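Local coordinates for protein 11S globulin subunit beta (Cucurbita maxima, PDB 2EVX) that serves as a hexameric 11S seed storage globulin, a nutrient reservoir whose subunits are built from paired cupin domains, at residues V298-G303 / M446-P451; N332-P337 / V384-A389. All coordinates share one frame; numbering follows the deposited sequence.

Interaction 1 (V298-G303 / M446-P451)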
ATOM      1  N   VAL A 298     -29.673   6.296  -6.915  1.00 38.95           N
ATOM      2  CA  VAL A 298     -30.568   6.268  -5.761  1.00 42.73           C
ATOM      3  C   VAL A 298     -31.518   7.457  -5.928  1.00 45.79           C
ATOM      4  O   VAL A 298     -31.085   8.604  -6.028  1.00 41.40           O
ATOM      5  CB  VAL A 298     -29.781   6.339  -4.411  1.00 39.96           C
ATOM      6  CG1 VAL A 298     -28.405   6.920  -4.630  1.00 44.91           C
ATOM      7  CG2 VAL A 298     -30.548   7.161  -3.399  1.00 41.31           C
ATOM      8  N   PHE A 299     -32.816   7.173  -5.966  1.00 48.73           N
ATOM      9  CA  PHE A 299     -33.804   8.220  -6.199  1.00 52.15           C
ATOM     10  C   PHE A 299     -35.064   8.126  -5.336  1.00 52.72           C
ATOM     11  O   PHE A 299     -35.697   7.074  -5.255  1.00 54.68           O
ATOM     12  CB  PHE A 299     -34.197   8.168  -7.679  1.00 54.41           C
ATOM     13  CG  PHE A 299     -35.064   9.311  -8.145  1.00 55.09           C
ATOM     14  CD1 PHE A 299     -34.490  10.455  -8.703  1.00 45.81           C
ATOM     15  CD2 PHE A 299     -36.456   9.207  -8.113  1.00 49.53           C
ATOM     16  CE1 PHE A 299     -35.289  11.474  -9.236  1.00 50.00           C
ATOM     17  CE2 PHE A 299     -37.266  10.224  -8.642  1.00 50.97           C
ATOM     18  CZ  PHE A 299     -36.679  11.357  -9.207  1.00 41.99           C
ATOM     19  N   ASN A 300     -35.414   9.228  -4.679  1.00 52.25           N
ATOM     20  CA  ASN A 300     -36.630   9.281  -3.874  1.00 51.66           C
ATOM     21  C   ASN A 300     -37.353  10.548  -4.288  1.00 52.46           C
ATOM     22  O   ASN A 300     -36.997  11.646  -3.864  1.00 53.77           O
ATOM     23  CB  ASN A 300     -36.342   9.346  -2.385  1.00 49.45           C
ATOM     24  CG  ASN A 300     -37.612   9.286  -1.559  1.00 57.82           C
ATOM     25  OD1 ASN A 300     -38.641   9.864  -1.933  1.00 44.13           O
ATOM     26  ND2 ASN A 300     -37.549   8.589  -0.429  1.00 56.95           N
ATOM     27  N   PRO A 301     -38.393  10.405  -5.114  1.00 55.00           N
ATOM     28  CA  PRO A 301     -39.215  11.498  -5.638  1.00 54.58           C
ATOM     29  C   PRO A 301     -39.490  12.628  -4.657  1.00 55.66           C
ATOM     30  O   PRO A 301     -39.427  13.804  -5.021  1.00 56.26           O
ATOM     31  CB  PRO A 301     -40.491  10.785  -6.063  1.00 56.33           C
ATOM     32  CG  PRO A 301     -39.986   9.453  -6.499  1.00 58.18           C
ATOM     33  CD  PRO A 301     -39.020   9.102  -5.399  1.00 46.97           C
ATOM     34  N   ARG A 302     -39.789  12.269  -3.413  1.00 56.81           N
ATOM     35  CA  ARG A 302     -40.103  13.257  -2.389  1.00 55.70           C
ATOM     36  C   ARG A 302     -38.908  13.709  -1.541  1.00 59.48           C
ATOM     37  O   ARG A 302     -38.973  14.754  -0.888  1.00 56.04           O
ATOM     38  CB  ARG A 302     -41.194  12.700  -1.475  1.00 57.05           C
ATOM     39  CG  ARG A 302     -42.532  12.416  -2.161  1.00 58.70           C
ATOM     40  CD  ARG A 302     -43.280  11.323  -1.408  1.00 64.44           C
ATOM     41  NE  ARG A 302     -42.499  10.081  -1.400  1.00 78.42           N
ATOM     42  CZ  ARG A 302     -42.788   9.001  -0.673  1.00 80.90           C
ATOM     43  NH1 ARG A 302     -42.010   7.925  -0.746  1.00 70.95           N
ATOM     44  NH2 ARG A 302     -43.848   8.997   0.129  1.00 77.39           N
ATOM     45  N   GLY A 303     -37.821  12.939  -1.561  1.00 56.93           N
ATOM     46  CA  GLY A 303     -36.658  13.292  -0.758  1.00 56.12           C
ATOM     47  C   GLY A 303     -35.461  13.926  -1.452  1.00 51.87           C
ATOM     48  O   GLY A 303     -34.902  14.908  -0.963  1.00 40.54           O
ATOM     49  N   MET A 446     -35.381   4.074   1.798  1.00 51.53           N
ATOM     50  CA  MET A 446     -33.999   3.649   1.614  1.00 56.11           C
ATOM     51  C   MET A 446     -32.941   4.638   2.094  1.00 58.31           C
ATOM     52  O   MET A 446     -33.003   5.130   3.220  1.00 61.89           O
ATOM     53  CB  MET A 446     -33.773   3.342   0.141  1.00 55.91           C
ATOM     54  CG  MET A 446     -34.205   1.957  -0.235  1.00 62.15           C
ATOM     55  SD  MET A 446     -33.171   0.815   0.677  1.00 86.09           S
ATOM     56  CE  MET A 446     -31.534   1.350   0.040  1.00 73.91           C
ATOM     57  N   ARG A 447     -31.957   4.899   1.237  1.00 54.33           N
ATOM     58  CA  ARG A 447     -30.883   5.832   1.547  1.00 42.49           C
ATOM     59  C   ARG A 447     -31.470   7.165   1.972  1.00 46.32           C
ATOM     60  O   ARG A 447     -31.386   7.541   3.141  1.00 49.20           O
ATOM     61  CB  ARG A 447     -30.000   6.037   0.322  1.00 49.34           C
ATOM     62  CG  ARG A 447     -28.698   5.280   0.354  1.00 48.50           C
ATOM     63  CD  ARG A 447     -27.570   6.223   0.701  1.00 51.25           C
ATOM     64  NE  ARG A 447     -26.515   6.183  -0.304  1.00 58.84           N
ATOM     65  CZ  ARG A 447     -25.396   6.901  -0.243  1.00 70.10           C
ATOM     66  NH1 ARG A 447     -25.184   7.726   0.787  1.00 64.47           N
ATOM     67  NH2 ARG A 447     -24.488   6.792  -1.209  1.00 58.12           N
ATOM     68  N   VAL A 448     -32.067   7.888   1.029  1.00 38.58           N
ATOM     69  CA  VAL A 448     -32.656   9.165   1.376  1.00 37.58           C
ATOM     70  C   VAL A 448     -34.083   8.967   1.867  1.00 45.60           C
ATOM     71  O   VAL A 448     -34.815   8.105   1.376  1.00 46.60           O
ATOM     72  CB  VAL A 448     -32.635  10.160   0.192  1.00 35.26           C
ATOM     73  CG1 VAL A 448     -31.733   9.641  -0.904  1.00 32.55           C
ATOM     74  CG2 VAL A 448     -34.034  10.442  -0.297  1.00 38.90           C
ATOM     75  N   LEU A 449     -34.458   9.765   2.861  1.00 51.12           N
ATOM     76  CA  LEU A 449     -35.783   9.699   3.455  1.00 42.92           C
ATOM     77  C   LEU A 449     -36.561  10.971   3.146  1.00 42.73           C
ATOM     78  O   LEU A 449     -36.067  12.082   3.331  1.00 46.63           O
ATOM     79  CB  LEU A 449     -35.668   9.515   4.969  1.00 38.83           C
ATOM     80  CG  LEU A 449     -34.742   8.383   5.426  1.00 45.86           C
ATOM     81  CD1 LEU A 449     -34.828   8.229   6.929  1.00 49.72           C
ATOM     82  CD2 LEU A 449     -35.126   7.081   4.752  1.00 43.67           C
ATOM     83  N   SER A 450     -37.780  10.801   2.654  1.00 52.87           N
ATOM     84  CA  SER A 450     -38.629  11.937   2.331  1.00 51.42           C
ATOM     85  C   SER A 450     -39.174  12.492   3.638  1.00 49.33           C
ATOM     86  O   SER A 450     -39.533  11.731   4.535  1.00 45.31           O
ATOM     87  CB  SER A 450     -39.777  11.488   1.421  1.00 56.88           C
ATOM     88  OG  SER A 450     -40.485  10.393   1.980  1.00 45.17           O
ATOM     89  N   PRO A 451     -39.228  13.826   3.765  1.00 52.69           N
ATOM     90  CA  PRO A 451     -39.732  14.488   4.970  1.00 57.48           C
ATOM     91  C   PRO A 451     -40.763  13.672   5.752  1.00 65.59           C
ATOM     92  O   PRO A 451     -41.969  13.736   5.498  1.00 65.32           O
ATOM     93  CB  PRO A 451     -40.292  15.792   4.417  1.00 53.16           C
ATOM     94  CG  PRO A 451     -39.253  16.149   3.396  1.00 50.93           C
ATOM     95  CD  PRO A 451     -38.974  14.812   2.699  1.00 53.52           C
TER

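Interaction 2 (N332-P337 / V384-A389)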
ATOM      1  N   ASN A 332     -36.272  19.745   4.314  1.00 38.76           N
ATOM      2  CA  ASN A 332     -36.493  18.809   5.413  1.00 45.06           C
ATOM      3  C   ASN A 332     -36.196  17.341   5.090  1.00 49.65           C
ATOM      4  O   ASN A 332     -36.542  16.447   5.875  1.00 46.01           O
ATOM      5  CB  ASN A 332     -37.932  18.919   5.931  1.00 51.89           C
ATOM      6  CG  ASN A 332     -38.283  20.315   6.429  1.00 57.38           C
ATOM      7  OD1 ASN A 332     -38.920  20.464   7.477  1.00 63.15           O
ATOM      8  ND2 ASN A 332     -37.886  21.344   5.674  1.00 54.55           N
ATOM      9  N   ALA A 333     -35.571  17.085   3.941  1.00 51.56           N
ATOM     10  CA  ALA A 333     -35.231  15.713   3.564  1.00 52.29           C
ATOM     11  C   ALA A 333     -34.021  15.267   4.399  1.00 51.48           C
ATOM     12  O   ALA A 333     -33.144  16.074   4.731  1.00 42.32           O
ATOM     13  CB  ALA A 333     -34.920  15.624   2.069  1.00 50.36           C
ATOM     14  N   MET A 334     -33.989  13.982   4.734  1.00 45.33           N
ATOM     15  CA  MET A 334     -32.925  13.425   5.557  1.00 50.37           C
ATOM     16  C   MET A 334     -32.274  12.192   4.941  1.00 49.19           C
ATOM     17  O   MET A 334     -32.955  11.354   4.348  1.00 46.23           O
ATOM     18  CB  MET A 334     -33.493  13.061   6.940  1.00 49.90           C
ATOM     19  CG  MET A 334     -32.580  12.203   7.815  1.00 58.01           C
ATOM     20  SD  MET A 334     -33.344  11.625   9.373  1.00 56.58           S
ATOM     21  CE  MET A 334     -32.941  13.007  10.461  1.00 62.08           C
ATOM     22  N   VAL A 335     -30.950  12.099   5.070  1.00 40.91           N
ATOM     23  CA  VAL A 335     -30.217  10.940   4.584  1.00 34.92           C
ATOM     24  C   VAL A 335     -30.152  10.024   5.810  1.00 35.16           C
ATOM     25  O   VAL A 335     -29.671  10.422   6.864  1.00 41.15           O
ATOM     26  CB  VAL A 335     -28.786  11.310   4.119  1.00 35.12           C
ATOM     27  CG1 VAL A 335     -28.032  10.057   3.720  1.00 29.58           C
ATOM     28  CG2 VAL A 335     -28.847  12.275   2.933  1.00 38.65           C
ATOM     29  N   ALA A 336     -30.660   8.809   5.674  1.00 32.30           N
ATOM     30  CA  ALA A 336     -30.685   7.862   6.782  1.00 36.16           C
ATOM     31  C   ALA A 336     -29.316   7.594   7.387  1.00 38.55           C
ATOM     32  O   ALA A 336     -28.295   7.760   6.729  1.00 40.48           O
ATOM     33  CB  ALA A 336     -31.308   6.546   6.320  1.00 30.90           C
ATOM     34  N   PRO A 337     -29.278   7.181   8.666  1.00 41.45           N
ATOM     35  CA  PRO A 337     -27.992   6.899   9.305  1.00 41.50           C
ATOM     36  C   PRO A 337     -27.228   5.844   8.521  1.00 42.03           C
ATOM     37  O   PRO A 337     -27.808   4.901   7.988  1.00 39.93           O
ATOM     38  CB  PRO A 337     -28.388   6.432  10.708  1.00 37.21           C
ATOM     39  CG  PRO A 337     -29.799   5.993  10.556  1.00 37.37           C
ATOM     40  CD  PRO A 337     -30.375   7.017   9.631  1.00 34.89           C
ATOM     41  N   VAL A 384     -20.508   6.661  11.785  1.00 29.29           N
ATOM     42  CA  VAL A 384     -21.910   6.707  11.428  1.00 28.45           C
ATOM     43  C   VAL A 384     -22.270   8.165  11.261  1.00 28.95           C
ATOM     44  O   VAL A 384     -21.707   9.026  11.931  1.00 30.88           O
ATOM     45  CB  VAL A 384     -22.794   6.058  12.511  1.00 34.34           C
ATOM     46  CG1 VAL A 384     -24.222   5.968  12.019  1.00 31.98           C
ATOM     47  CG2 VAL A 384     -22.267   4.668  12.854  1.00 25.30           C
ATOM     48  N   VAL A 385     -23.197   8.442  10.355  1.00 29.57           N
ATOM     49  CA  VAL A 385     -23.606   9.815  10.083  1.00 31.40           C
ATOM     50  C   VAL A 385     -25.089   9.896   9.732  1.00 33.42           C
ATOM     51  O   VAL A 385     -25.718   8.899   9.363  1.00 35.09           O
ATOM     52  CB  VAL A 385     -22.744  10.426   8.928  1.00 27.75           C
ATOM     53  CG1 VAL A 385     -22.754   9.503   7.743  1.00 32.83           C
ATOM     54  CG2 VAL A 385     -23.270  11.791   8.519  1.00 25.16           C
ATOM     55  N   ILE A 386     -25.634  11.099   9.874  1.00 33.01           N
ATOM     56  CA  ILE A 386     -27.034  11.390   9.606  1.00 28.04           C
ATOM     57  C   ILE A 386     -27.105  12.807   9.079  1.00 30.57           C
ATOM     58  O   ILE A 386     -26.432  13.698   9.591  1.00 34.57           O
ATOM     59  CB  ILE A 386     -27.873  11.292  10.891  1.00 35.27           C
ATOM     60  CG1 ILE A 386     -28.054   9.816  11.269  1.00 36.56           C
ATOM     61  CG2 ILE A 386     -29.198  12.032  10.714  1.00 31.12           C
ATOM     62  CD1 ILE A 386     -28.923   9.577  12.479  1.00 34.26           C
ATOM     63  N   LYS A 387     -27.911  13.020   8.048  1.00 35.30           N
ATOM     64  CA  LYS A 387     -28.031  14.351   7.479  1.00 39.16           C
ATOM     65  C   LYS A 387     -29.468  14.784   7.286  1.00 40.76           C
ATOM     66  O   LYS A 387     -30.335  13.987   6.923  1.00 38.34           O
ATOM     67  CB  LYS A 387     -27.272  14.429   6.150  1.00 44.28           C
ATOM     68  CG  LYS A 387     -25.764  14.544   6.332  1.00 52.98           C
ATOM     69  CD  LYS A 387     -24.994  14.544   5.008  1.00 56.45           C
ATOM     70  CE  LYS A 387     -24.801  13.136   4.450  1.00 41.74           C
ATOM     71  NZ  LYS A 387     -23.806  13.117   3.341  1.00 30.00           N
ATOM     72  N   ARG A 388     -29.710  16.060   7.547  1.00 34.12           N
ATOM     73  CA  ARG A 388     -31.033  16.629   7.402  1.00 36.58           C
ATOM     74  C   ARG A 388     -30.930  18.032   6.842  1.00 44.14           C
ATOM     75  O   ARG A 388     -30.352  18.922   7.465  1.00 41.40           O
ATOM     76  CB  ARG A 388     -31.745  16.654   8.747  1.00 40.98           C
ATOM     77  CG  ARG A 388     -32.553  17.908   8.990  1.00 52.47           C
ATOM     78  CD  ARG A 388     -33.723  17.584   9.859  1.00 62.85           C
ATOM     79  NE  ARG A 388     -34.681  16.770   9.126  1.00 68.06           N
ATOM     80  CZ  ARG A 388     -35.613  16.021   9.703  1.00 77.31           C
ATOM     81  NH1 ARG A 388     -35.698  15.982  11.027  1.00 77.56           N
ATOM     82  NH2 ARG A 388     -36.467  15.328   8.956  1.00 77.29           N
ATOM     83  N   ALA A 389     -31.501  18.225   5.659  1.00 49.32           N
ATOM     84  CA  ALA A 389     -31.469  19.519   4.995  1.00 52.92           C
ATOM     85  C   ALA A 389     -32.334  20.565   5.696  1.00 50.41           C
ATOM     86  O   ALA A 389     -33.310  20.240   6.375  1.00 44.87           O
ATOM     87  CB  ALA A 389     -31.914  19.364   3.549  1.00 57.47           C
TER

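Interaction 1 (V298-G303 / M446-P451)
Val448 packs between Val298 and Asn300 where two sheets of the C-terminal cupin domain approach each other at the edge of its jelly-roll barrel. Strand 298-300 is the outermost strand of its sheet within this chain; strand 448-449 belongs to the other sheet, beside strand 334-340. Val448 CG1 meets Val298 CG2 at 3.7 Å, and the same Val298 methyl touches CB of Arg447. Val448 CG2 lies against Asn300 CB and reaches Gly303 CA at 3.9 Å, where the absence of a CB lets the loop come close. A branched valine suits this place, offering an apolar methyl in each of two directions. The amide of Asn300 serves both segments, swung out by a first torsion (chi1 -175°) that sets CG opposite the backbone N: ND2 makes a weak hydrogen bond to Val448 O at 3.3 Å, while OD1 accepts from Arg302 N at 3.0 Å, closing an Asx turn. Replacing Asn300 with alanine removes both amide contacts and is likely to leave Arg302 N and Val448 O without these partners, though the backbone bond from Gly303 N to Asn300 O could still hold the turn. Arg447, its side chain about 3 Å from a bound magnesium ion at the nearest atoms, makes a salt bridge with Glu325. At the outer end, Ser450 CB packs on Arg302 CB, and Ser450 OG sits above one guanidinium face, 3.8 Å from Arg302 CZ.

Interaction 2 (N332-P337 / V384-A389)
Met334 and Arg388 form a non-hydrogen-bonded residue pair between antiparallel strands of the C-terminal cupin jelly roll, with both side chains on one face of the sheet and strand 334-336 running at 162° to strand 384-389. The thioether of Met334 bends at its last torsion (chi3 -88°), which carries CE over one face of the Arg388 guanidinium, 4.1 Å from CZ; a flexible methionine can shape itself to a flat cation in this way. Arg388 uses its edge differently: NH2 donates to Asn332 O at 3.3 Å, with the oxygen tilted somewhat out of the guanidinium plane, so the long arginine reaches back to the loop that leads into the partner strand. The same methyl, Met334 CE, also meets Ile386 CG2 at 3.9 Å, and on this side a second subunit packs against both residues, Glu220 on Met334 and Phe217 on Ile386. Val335 and Lys387 form the neighbouring hydrogen-bonded pair on the other face. Val335 CB and Lys387 CB lie side by side at 4.0 Å before the lysine leads away toward a bound magnesium ion and a cation-pi contact with Trp396, a residue that Val335 also touches. The backbone joins them through Val335 N to Lys387 O at 2.7 Å, and a hydrogen bond from Ala389 N to Ala333 O continues the pairing toward the loop. At the corner the Pro337 ring and Ile386 run alongside, pointing the same way; a rigid ring suits the turning chain, and Pro337 CB rests 3.6 Å from Ile386 CD1.

Interaction 2 is the buried contact, a short antiparallel strand pairing within one sheet, whereas interaction 1 is only partly buried and joins the edges of two sheets by valine packing and an asparagine side chain. Strand 334-340 connects them: it pairs with strand 384-390 in interaction 2 and takes strand 448-449 of interaction 1 as another neighbour, with Leu449 N 2.6 Å from Met334 O in a probable hydrogen bond. Each holds a residue assigned to magnesium binding, Arg447 in interaction 1 and Lys387 in interaction 2, whose side chains lie about 6 Å apart at their nearest atoms. Each also touches the second subunit, with more residues of interaction 2 than of interaction 1 within its reach.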